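Local structure of PROTEIN (hypothetical protein EF0366) (Enterococcus faecalis, 1VPY) at residues Leu118-Gly123 with Glu150-Ser155; Phe125-Glu130 with Asn154-Pro159; Gln173-Ile178 with Pro198-Phe203. The protein is of unknown function, but belongs to the DUF72 family and folds as a TIM-type alpha/beta barrel. All coordinates share one frame; numbering follows the deposited sequence.

Contact 1 of 3, residues Leu118-Gly123 with Glu150-Ser155; sequences LVQFSG and ELRNNS
V119 and E150 meet through their backbones: E150 N donates to V119 O at 2.9 Å, and F121 N in turn donates to E150 O at 2.9 Å. These two bonds frame Q120, the partner of E150 in a parallel bridge, and satisfy both polar backbone atoms of E150. Past this point regular pairing stops and a side chain takes over. N153 ND2 gives a straight hydrogen bond to G123 O (2.7 Å, 179°), with the oxygen lying in the plane of the amide. The other end of that amide is held too: N153 OD1 accepts from S155 N and S155 OG, which reach it from opposite faces of its plane. The bond from S155 N closes an Asx turn, and together the three bonds fix the rotation of the amide.

On the Q120 side, the polar ends gather. Q120 and E150 run side by side in the same direction, with Q120 CG 3.7 Å from E150 CD. Bent at chi2 (-90°), Q120 lays its amide over one face of the R152 guanidinium, NE2 lying 3.5 Å from R152 NE, with the two planes only 18° apart. Q120 OE1 is satisfied by K76 NZ, while Q120 NE2 makes just a weak bond to F121 O. The carboxylate of E150 has several partners. R204 forms a salt bridge to OE1, while E150 OE2 takes H206 NE2 and, in a salt bridge whose hydrogen bond is weak, R152 NH1 at 2.7 Å. E150 is therefore gripped at both oxygens and R152 is tethered beside it, an ordered polar cluster where strands 114-120 and 147-150 end, the end at which TIM barrels usually carry their sites.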
loop_
_atom_site.group_PDB
_atom_site.type_symbol
_atom_site.label_atom_id
_atom_site.label_comp_id
_atom_site.label_asym_id
_atom_site.label_seq_id
_atom_site.Cartn_x
_atom_site.Cartn_y
_atom_site.Cartn_z
ATOM N N LEU A 118 -4.520 1.053 -2.541
ATOM C CA LEU A 118 -3.941 1.608 -1.320
ATOM C C LEU A 118 -4.578 2.946 -1.016
ATOM O O LEU A 118 -4.472 3.884 -1.793
ATOM C CB LEU A 118 -2.408 1.722 -1.391
ATOM C CG LEU A 118 -1.721 2.593 -0.328
ATOM C CD1 LEU A 118 -1.812 2.017 1.093
ATOM C CD2 LEU A 118 -0.282 2.851 -0.713
ATOM N N VAL A 119 -5.273 3.010 0.110
ATOM C CA VAL A 119 -5.822 4.265 0.603
ATOM C C VAL A 119 -4.945 4.665 1.786
ATOM O O VAL A 119 -5.023 4.070 2.865
ATOM C CB VAL A 119 -7.304 4.124 1.022
ATOM C CG1 VAL A 119 -7.897 5.474 1.385
ATOM C CG2 VAL A 119 -8.126 3.471 -0.087
ATOM N N GLN A 120 -4.095 5.664 1.558
ATOM C CA GLN A 120 -3.079 6.069 2.519
ATOM C C GLN A 120 -3.398 7.459 3.093
ATOM O O GLN A 120 -3.407 8.446 2.355
ATOM C CB GLN A 120 -1.711 6.029 1.825
ATOM C CG GLN A 120 -0.522 6.426 2.685
ATOM C CD GLN A 120 -0.241 7.905 2.617
ATOM O OE1 GLN A 120 0.037 8.454 1.545
ATOM N NE2 GLN A 120 -0.318 8.568 3.761
ATOM N N PHE A 121 -3.654 7.526 4.401
ATOM C CA PHE A 121 -4.092 8.772 5.058
ATOM C C PHE A 121 -2.961 9.577 5.682
ATOM O O PHE A 121 -1.879 9.063 5.929
ATOM C CB PHE A 121 -5.156 8.483 6.123
ATOM C CG PHE A 121 -6.437 7.951 5.562
ATOM C CD1 PHE A 121 -7.424 8.817 5.109
ATOM C CD2 PHE A 121 -6.653 6.584 5.467
ATOM C CE1 PHE A 121 -8.614 8.330 4.580
ATOM C CE2 PHE A 121 -7.838 6.086 4.940
ATOM C CZ PHE A 121 -8.823 6.966 4.498
ATOM N N SER A 122 -3.229 10.845 5.952
ATOM C CA SER A 122 -2.231 11.735 6.539
ATOM C C SER A 122 -2.101 11.585 8.049
ATOM O O SER A 122 -2.904 10.904 8.700
ATOM C CB SER A 122 -2.567 13.178 6.201
ATOM O OG SER A 122 -2.522 13.352 4.804
ATOM N N GLY A 123 -1.082 12.241 8.594
ATOM C CA GLY A 123 -0.850 12.271 10.030
ATOM C C GLY A 123 -1.975 12.940 10.793
ATOM O O GLY A 123 -2.129 12.712 11.988
ATOM N N GLU A 150 -3.734 2.415 4.858
ATOM C CA GLU A 150 -2.549 2.865 5.596
ATOM C C GLU A 150 -2.819 4.129 6.408
ATOM O O GLU A 150 -3.455 5.053 5.912
ATOM C CB GLU A 150 -1.376 3.110 4.657
ATOM C CG GLU A 150 -0.074 3.252 5.405
ATOM C CD GLU A 150 1.076 3.653 4.521
ATOM O OE1 GLU A 150 1.234 3.068 3.425
ATOM O OE2 GLU A 150 1.835 4.551 4.943
ATOM N N LEU A 151 -2.309 4.160 7.643
ATOM C CA LEU A 151 -2.471 5.302 8.560
ATOM C C LEU A 151 -1.114 5.892 8.985
ATOM O O LEU A 151 -0.118 5.163 9.061
ATOM C CB LEU A 151 -3.254 4.872 9.808
ATOM C CG LEU A 151 -4.453 3.923 9.663
ATOM C CD1 LEU A 151 -4.706 3.174 10.951
ATOM C CD2 LEU A 151 -5.705 4.649 9.211
ATOM N N ARG A 152 -1.085 7.205 9.253
ATOM C CA ARG A 152 0.122 7.907 9.748
ATOM C C ARG A 152 -0.110 8.576 11.094
ATOM O O ARG A 152 0.591 9.530 11.444
ATOM C CB ARG A 152 0.613 8.989 8.772
ATOM C CG ARG A 152 1.166 8.490 7.464
ATOM C CD ARG A 152 2.388 9.283 7.008
ATOM N NE ARG A 152 2.677 9.076 5.584
ATOM C CZ ARG A 152 2.959 7.897 5.028
ATOM N NH1 ARG A 152 2.986 6.795 5.764
ATOM N NH2 ARG A 152 3.206 7.807 3.724
ATOM N N ASN A 153 -1.090 8.087 11.845
ATOM C CA ASN A 153 -1.418 8.662 13.151
ATOM C C ASN A 153 -1.477 7.587 14.229
ATOM O O ASN A 153 -2.199 6.599 14.089
ATOM C CB ASN A 153 -2.739 9.428 13.073
ATOM C CG ASN A 153 -3.053 10.170 14.345
ATOM O OD1 ASN A 153 -3.418 9.569 15.355
ATOM N ND2 ASN A 153 -2.924 11.489 14.305
ATOM N N ASN A 154 -0.731 7.790 15.310
ATOM C CA ASN A 154 -0.578 6.760 16.340
ATOM C C ASN A 154 -1.771 6.566 17.284
ATOM O O ASN A 154 -1.776 5.614 18.066
ATOM C CB ASN A 154 0.694 6.994 17.158
ATOM C CG ASN A 154 0.473 7.960 18.305
ATOM O OD1 ASN A 154 0.444 7.558 19.470
ATOM N ND2 ASN A 154 0.293 9.236 17.982
ATOM N N SER A 155 -2.766 7.453 17.224
ATOM C CA SER A 155 -3.937 7.338 18.109
ATOM C C SER A 155 -4.758 6.092 17.779
ATOM O O SER A 155 -5.354 5.485 18.670
ATOM C CB SER A 155 -4.812 8.601 18.086
ATOM O OG SER A 155 -5.542 8.718 16.874
#

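Contact 2 of 3, residues Phe125-Glu130 with Asn154-Pro159; sequences FGCTKE and NSWYQP
Two loops, each leading from a barrel strand to the next helix, join here, with the indole of W156 laid against the backbone of F125 to C127. The ring nitrogen does the first job: W156 NE1 donates to F125 O at 3.0 Å with an N-H...O angle of 166°. The oxygen sits at the indole edge, close to the ring plane, although the donor is tilted out of the carbonyl plane of F125. From there the chain climbs over one face of the indole. G126 C lies above its rim, and C127 CA stands almost squarely over the six-membered ring, 3.6 Å from the centroid and 4° off the normal, a CH-pi contact. C127 CB follows at 3.9 Å from W156 CE3. A chi1 of 179° turns SG away from the backbone N, and the sulfur stands obliquely to the ring, C127 SG 4.8 Å from the centroid of the W156 six-membered ring.

In the barrel these are successive beta-alpha loops: one joins strand 114-120 to helix 129-141, the other joins strand 147-150 to helix 162-171. W156 also touches N131 and V132 of the first helix and M165 of the second, so the indole meets both helices. A second hydrogen bond runs the opposite way across the contact, from C127 N to S155 OG at 3.0 Å, so this hydroxyl serves C127 as well as N153 OD1.

F125 adds its own ring, near parallel to the indole but slid so far along that the two barely overlap. Their touching atoms are F125 CE1 and W156 CZ2, 3.6 Å apart; F125 also stacks on F121, and its side chain comes within about 4 Å of a bound molecule of unknown identity, probably from the crystallisation liquor.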
loop_
_atom_site.group_PDB
_atom_site.type_symbol
_atom_site.label_atom_id
_atom_site.label_comp_id
_atom_site.label_asym_id
_atom_site.label_seq_id
_atom_site.Cartn_x
_atom_site.Cartn_y
_atom_site.Cartn_z
ATOM N N PHE A 125 -5.206 12.580 9.997
ATOM C CA PHE A 125 -6.332 11.644 9.977
ATOM C C PHE A 125 -6.167 10.631 11.108
ATOM O O PHE A 125 -5.494 9.601 10.954
ATOM C CB PHE A 125 -6.378 10.934 8.621
ATOM C CG PHE A 125 -7.592 10.059 8.409
ATOM C CD1 PHE A 125 -7.580 8.715 8.785
ATOM C CD2 PHE A 125 -8.730 10.568 7.786
ATOM C CE1 PHE A 125 -8.688 7.898 8.564
ATOM C CE2 PHE A 125 -9.845 9.757 7.559
ATOM C CZ PHE A 125 -9.822 8.419 7.951
ATOM N N GLY A 126 -6.779 10.934 12.246
ATOM C CA GLY A 126 -6.646 10.107 13.436
ATOM C C GLY A 126 -7.949 9.475 13.872
ATOM O O GLY A 126 -8.981 9.646 13.223
ATOM N N CYS A 127 -7.887 8.743 14.981
ATOM C CA CYS A 127 -9.024 8.008 15.531
ATOM C C CYS A 127 -10.127 8.955 16.011
ATOM O O CYS A 127 -10.101 9.446 17.143
ATOM C CB CYS A 127 -8.542 7.093 16.665
ATOM S SG CYS A 127 -9.805 6.117 17.502
ATOM N N THR A 128 -11.077 9.220 15.122
ATOM C CA THR A 128 -12.236 10.043 15.434
ATOM C C THR A 128 -13.502 9.396 14.869
ATOM O O THR A 128 -13.463 8.756 13.808
ATOM C CB THR A 128 -12.059 11.528 14.962
ATOM O OG1 THR A 128 -13.055 12.361 15.572
ATOM C CG2 THR A 128 -12.148 11.671 13.453
ATOM N N LYS A 129 -14.611 9.552 15.594
ATOM C CA LYS A 129 -15.907 9.006 15.184
ATOM C C LYS A 129 -16.239 9.438 13.760
ATOM O O LYS A 129 -16.725 8.634 12.958
ATOM C CB LYS A 129 -17.014 9.445 16.151
ATOM N N GLU A 130 -15.944 10.705 13.461
ATOM C CA GLU A 130 -16.152 11.292 12.142
ATOM C C GLU A 130 -15.562 10.430 11.033
ATOM O O GLU A 130 -16.283 9.971 10.144
ATOM C CB GLU A 130 -15.567 12.712 12.085
ATOM C CG GLU A 130 -16.556 13.832 12.425
ATOM C CD GLU A 130 -16.946 13.896 13.906
ATOM O OE1 GLU A 130 -16.340 13.173 14.734
ATOM O OE2 GLU A 130 -17.864 14.684 14.244
ATOM N N ASN A 154 -0.731 7.790 15.310
ATOM C CA ASN A 154 -0.578 6.760 16.340
ATOM C C ASN A 154 -1.771 6.566 17.284
ATOM O O ASN A 154 -1.776 5.614 18.066
ATOM C CB ASN A 154 0.694 6.994 17.158
ATOM C CG ASN A 154 0.473 7.960 18.305
ATOM O OD1 ASN A 154 0.444 7.558 19.470
ATOM N ND2 ASN A 154 0.293 9.236 17.982
ATOM N N SER A 155 -2.766 7.453 17.224
ATOM C CA SER A 155 -3.937 7.338 18.109
ATOM C C SER A 155 -4.758 6.092 17.779
ATOM O O SER A 155 -5.354 5.485 18.670
ATOM C CB SER A 155 -4.812 8.601 18.086
ATOM O OG SER A 155 -5.542 8.718 16.874
ATOM N N TRP A 156 -4.772 5.723 16.497
ATOM C CA TRP A 156 -5.316 4.443 16.030
ATOM C C TRP A 156 -4.648 3.250 16.717
ATOM O O TRP A 156 -5.245 2.179 16.827
ATOM C CB TRP A 156 -5.102 4.283 14.524
ATOM C CG TRP A 156 -5.805 5.284 13.656
ATOM C CD1 TRP A 156 -5.231 6.320 12.972
ATOM C CD2 TRP A 156 -7.205 5.330 13.350
ATOM N NE1 TRP A 156 -6.188 7.012 12.270
ATOM C CE2 TRP A 156 -7.408 6.429 12.487
ATOM C CE3 TRP A 156 -8.309 4.556 13.728
ATOM C CZ2 TRP A 156 -8.671 6.768 11.989
ATOM C CZ3 TRP A 156 -9.565 4.899 13.238
ATOM C CH2 TRP A 156 -9.732 5.994 12.376
ATOM N N TYR A 157 -3.406 3.443 17.159
ATOM C CA TYR A 157 -2.585 2.371 17.714
ATOM C C TYR A 157 -2.451 2.402 19.236
ATOM O O TYR A 157 -1.866 1.484 19.819
ATOM C CB TYR A 157 -1.199 2.394 17.074
ATOM C CG TYR A 157 -1.202 2.037 15.606
ATOM C CD1 TYR A 157 -1.082 0.710 15.190
ATOM C CD2 TYR A 157 -1.323 3.026 14.630
ATOM C CE1 TYR A 157 -1.078 0.375 13.837
ATOM C CE2 TYR A 157 -1.323 2.703 13.274
ATOM C CZ TYR A 157 -1.197 1.376 12.885
ATOM O OH TYR A 157 -1.194 1.059 11.546
ATOM N N GLN A 158 -2.989 3.450 19.866
ATOM C CA GLN A 158 -2.933 3.615 21.320
ATOM C C GLN A 158 -3.517 2.394 22.031
ATOM O O GLN A 158 -4.556 1.878 21.614
ATOM C CB GLN A 158 -3.659 4.894 21.760
ATOM C CG GLN A 158 -2.798 6.152 21.714
ATOM N N PRO A 159 -2.841 1.927 23.103
ATOM C CA PRO A 159 -3.244 0.759 23.892
ATOM C C PRO A 159 -4.763 0.560 23.998
ATOM O O PRO A 159 -5.259 -0.537 23.721
ATOM C CB PRO A 159 -2.656 1.066 25.272
ATOM C CG PRO A 159 -1.422 1.864 24.983
ATOM C CD PRO A 159 -1.599 2.526 23.632
#

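Contact 3 of 3, residues Gln173-Ile178 with Pro198-Phe203; sequences QFSLVI and PNLVLF
One face of the F203 ring carries the CD1 methyl of I178, 4.0 Å from the ring centroid and 25° off its normal, in a CH-pi contact displaced toward the rim. The other branch of I178 meets the same ring, CG2 lying 3.6 Å from F203 CE1, and the two side chains lie side by side, pointing the same way. A chi1 of -52° sets CG1 of I178 anti to the carbonyl carbon, and I178 CD1 at its end also touches V201 CG1 (3.6 Å). The flat peptide carbonyls take part as well. I178 N donates to L202 O at 2.9 Å, whereas S175 OG donates to L200 O at 2.6 Å from above the carbonyl plane.

Between those two bonds the strands stand too far apart for direct pairing, and a water fills in. It donates to S175 OG and L176 O and accepts from L202 N, each at 2.7 Å, which leaves S175 OG gripped by two bonds. V177 and L202 lie side by side, pointing the same way, with V177 CG2 and L202 CD2 3.9 Å apart.

Direct bonds thus flank the water-bridged gap, and strand 175-180 is itself interrupted by a bulge or short loop. Regular parallel pairing appears at the I178-F203 bridge, between neighbouring strands, sixth and seventh of the eight that close the TIM barrel.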
loop_
_atom_site.group_PDB
_atom_site.type_symbol
_atom_site.label_atom_id
_atom_site.label_comp_id
_atom_site.label_asym_id
_atom_site.label_seq_id
_atom_site.Cartn_x
_atom_site.Cartn_y
_atom_site.Cartn_z
ATOM N N GLN A 173 -12.998 -6.324 6.181
ATOM C CA GLN A 173 -12.013 -6.976 5.308
ATOM C C GLN A 173 -10.932 -6.008 4.802
ATOM O O GLN A 173 -10.394 -6.179 3.704
ATOM C CB GLN A 173 -12.683 -7.696 4.125
ATOM C CG GLN A 173 -13.612 -8.838 4.495
ATOM C CD GLN A 173 -15.076 -8.420 4.550
ATOM O OE1 GLN A 173 -15.441 -7.303 4.175
ATOM N NE2 GLN A 173 -15.927 -9.330 5.007
ATOM N N PHE A 174 -10.627 -4.984 5.596
ATOM C CA PHE A 174 -9.558 -4.057 5.247
ATOM C C PHE A 174 -8.230 -4.720 5.558
ATOM O O PHE A 174 -8.073 -5.347 6.613
ATOM C CB PHE A 174 -9.679 -2.742 6.020
ATOM C CG PHE A 174 -10.715 -1.795 5.471
ATOM C CD1 PHE A 174 -10.914 -1.663 4.098
ATOM C CD2 PHE A 174 -11.468 -1.002 6.333
ATOM C CE1 PHE A 174 -11.872 -0.773 3.592
ATOM C CE2 PHE A 174 -12.424 -0.112 5.842
ATOM C CZ PHE A 174 -12.628 0.001 4.473
ATOM N N SER A 175 -7.284 -4.609 4.629
ATOM C CA SER A 175 -5.930 -5.088 4.863
ATOM C C SER A 175 -5.105 -3.944 5.471
ATOM O O SER A 175 -4.650 -3.050 4.751
ATOM C CB SER A 175 -5.310 -5.600 3.565
ATOM O OG SER A 175 -3.991 -6.056 3.799
ATOM N N LEU A 176 -4.938 -3.948 6.793
ATOM C CA LEU A 176 -4.251 -2.831 7.452
ATOM C C LEU A 176 -2.761 -2.886 7.158
ATOM O O LEU A 176 -2.084 -3.863 7.493
ATOM C CB LEU A 176 -4.502 -2.808 8.956
ATOM C CG LEU A 176 -3.818 -1.675 9.732
ATOM C CD1 LEU A 176 -4.442 -0.307 9.426
ATOM C CD2 LEU A 176 -3.861 -1.948 11.231
ATOM N N VAL A 177 -2.263 -1.831 6.527
ATOM C CA VAL A 177 -0.890 -1.805 6.046
ATOM C C VAL A 177 0.118 -1.788 7.194
ATOM O O VAL A 177 0.079 -0.901 8.061
ATOM C CB VAL A 177 -0.660 -0.638 5.067
ATOM C CG1 VAL A 177 0.821 -0.435 4.802
ATOM C CG2 VAL A 177 -1.422 -0.893 3.742
ATOM N N ILE A 178 0.997 -2.790 7.218
ATOM C CA ILE A 178 2.056 -2.831 8.219
ATOM C C ILE A 178 3.192 -1.927 7.761
ATOM O O ILE A 178 3.733 -2.116 6.663
ATOM C CB ILE A 178 2.575 -4.258 8.471
ATOM C CG1 ILE A 178 1.400 -5.197 8.778
ATOM C CG2 ILE A 178 3.582 -4.236 9.624
ATOM C CD1 ILE A 178 1.725 -6.642 8.689
ATOM N N PRO A 198 -6.786 -12.086 6.232
ATOM C CA PRO A 198 -5.979 -13.268 5.922
ATOM C C PRO A 198 -5.790 -13.550 4.430
ATOM O O PRO A 198 -5.055 -14.474 4.080
ATOM C CB PRO A 198 -6.753 -14.414 6.592
ATOM C CG PRO A 198 -8.115 -13.895 6.809
ATOM C CD PRO A 198 -7.955 -12.430 7.057
ATOM N N ASN A 199 -6.433 -12.767 3.566
ATOM C CA ASN A 199 -6.334 -12.975 2.118
ATOM C C ASN A 199 -5.215 -12.183 1.486
ATOM O O ASN A 199 -4.792 -12.489 0.367
ATOM C CB ASN A 199 -7.645 -12.636 1.411
ATOM C CG ASN A 199 -8.696 -13.700 1.598
ATOM O OD1 ASN A 199 -8.514 -14.858 1.210
ATOM N ND2 ASN A 199 -9.813 -13.312 2.192
ATOM N N LEU A 200 -4.752 -11.159 2.196
ATOM C CA LEU A 200 -3.654 -10.325 1.731
ATOM C C LEU A 200 -3.162 -9.365 2.810
ATOM O O LEU A 200 -3.945 -8.637 3.424
ATOM C CB LEU A 200 -4.031 -9.557 0.454
ATOM C CG LEU A 200 -4.997 -8.371 0.468
ATOM C CD1 LEU A 200 -4.732 -7.522 -0.756
ATOM C CD2 LEU A 200 -6.464 -8.811 0.515
ATOM N N VAL A 201 -1.854 -9.401 3.036
ATOM C CA VAL A 201 -1.177 -8.462 3.911
ATOM C C VAL A 201 -0.254 -7.614 3.060
ATOM O O VAL A 201 0.448 -8.134 2.181
ATOM C CB VAL A 201 -0.363 -9.198 4.997
ATOM C CG1 VAL A 201 0.624 -8.267 5.689
ATOM C CG2 VAL A 201 -1.295 -9.791 6.010
ATOM N N LEU A 202 -0.265 -6.309 3.307
ATOM C CA LEU A 202 0.658 -5.408 2.642
ATOM C C LEU A 202 1.577 -4.733 3.651
ATOM O O LEU A 202 1.116 -4.126 4.634
ATOM C CB LEU A 202 -0.089 -4.366 1.794
ATOM C CG LEU A 202 0.748 -3.369 0.978
ATOM C CD1 LEU A 202 1.563 -4.064 -0.112
ATOM C CD2 LEU A 202 -0.127 -2.296 0.385
ATOM N N PHE A 203 2.877 -4.865 3.388
ATOM C CA PHE A 203 3.936 -4.142 4.085
ATOM C C PHE A 203 4.350 -2.967 3.234
ATOM O O PHE A 203 4.394 -3.079 2.009
ATOM C CB PHE A 203 5.171 -5.030 4.225
ATOM C CG PHE A 203 5.090 -6.029 5.337
ATOM C CD1 PHE A 203 5.480 -5.677 6.630
ATOM C CD2 PHE A 203 4.649 -7.325 5.091
ATOM C CE1 PHE A 203 5.417 -6.596 7.662
ATOM C CE2 PHE A 203 4.584 -8.252 6.115
ATOM C CZ PHE A 203 4.973 -7.891 7.404
HETATM O O HOH W 1 -1.796 -5.406 5.287
#

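Contacts 1 and 2 are near neighbours, their centres 9 Å apart, and share N154 and S155: contact 1 starts at the ends of strands 114-120 and 147-150, and contact 2 continues along the loops that follow. L151 of contact 1 packs CD1 against W156 CG of contact 2 at 3.6 Å. Contact 3 belongs to the same closed sheet, two strands further round, its first strand, 175-180, being the neighbour of 147-150; its centre is 14 Å from that of contact 1, and E150 OE1 lies 3.8 Å from V177 CG1. Y157 of 154-159 reaches L176 in contact 3. The unidentified molecule sits by F125 in contact 2; a zinc ion lies about 12 Å from the V201 side chain of contact 3.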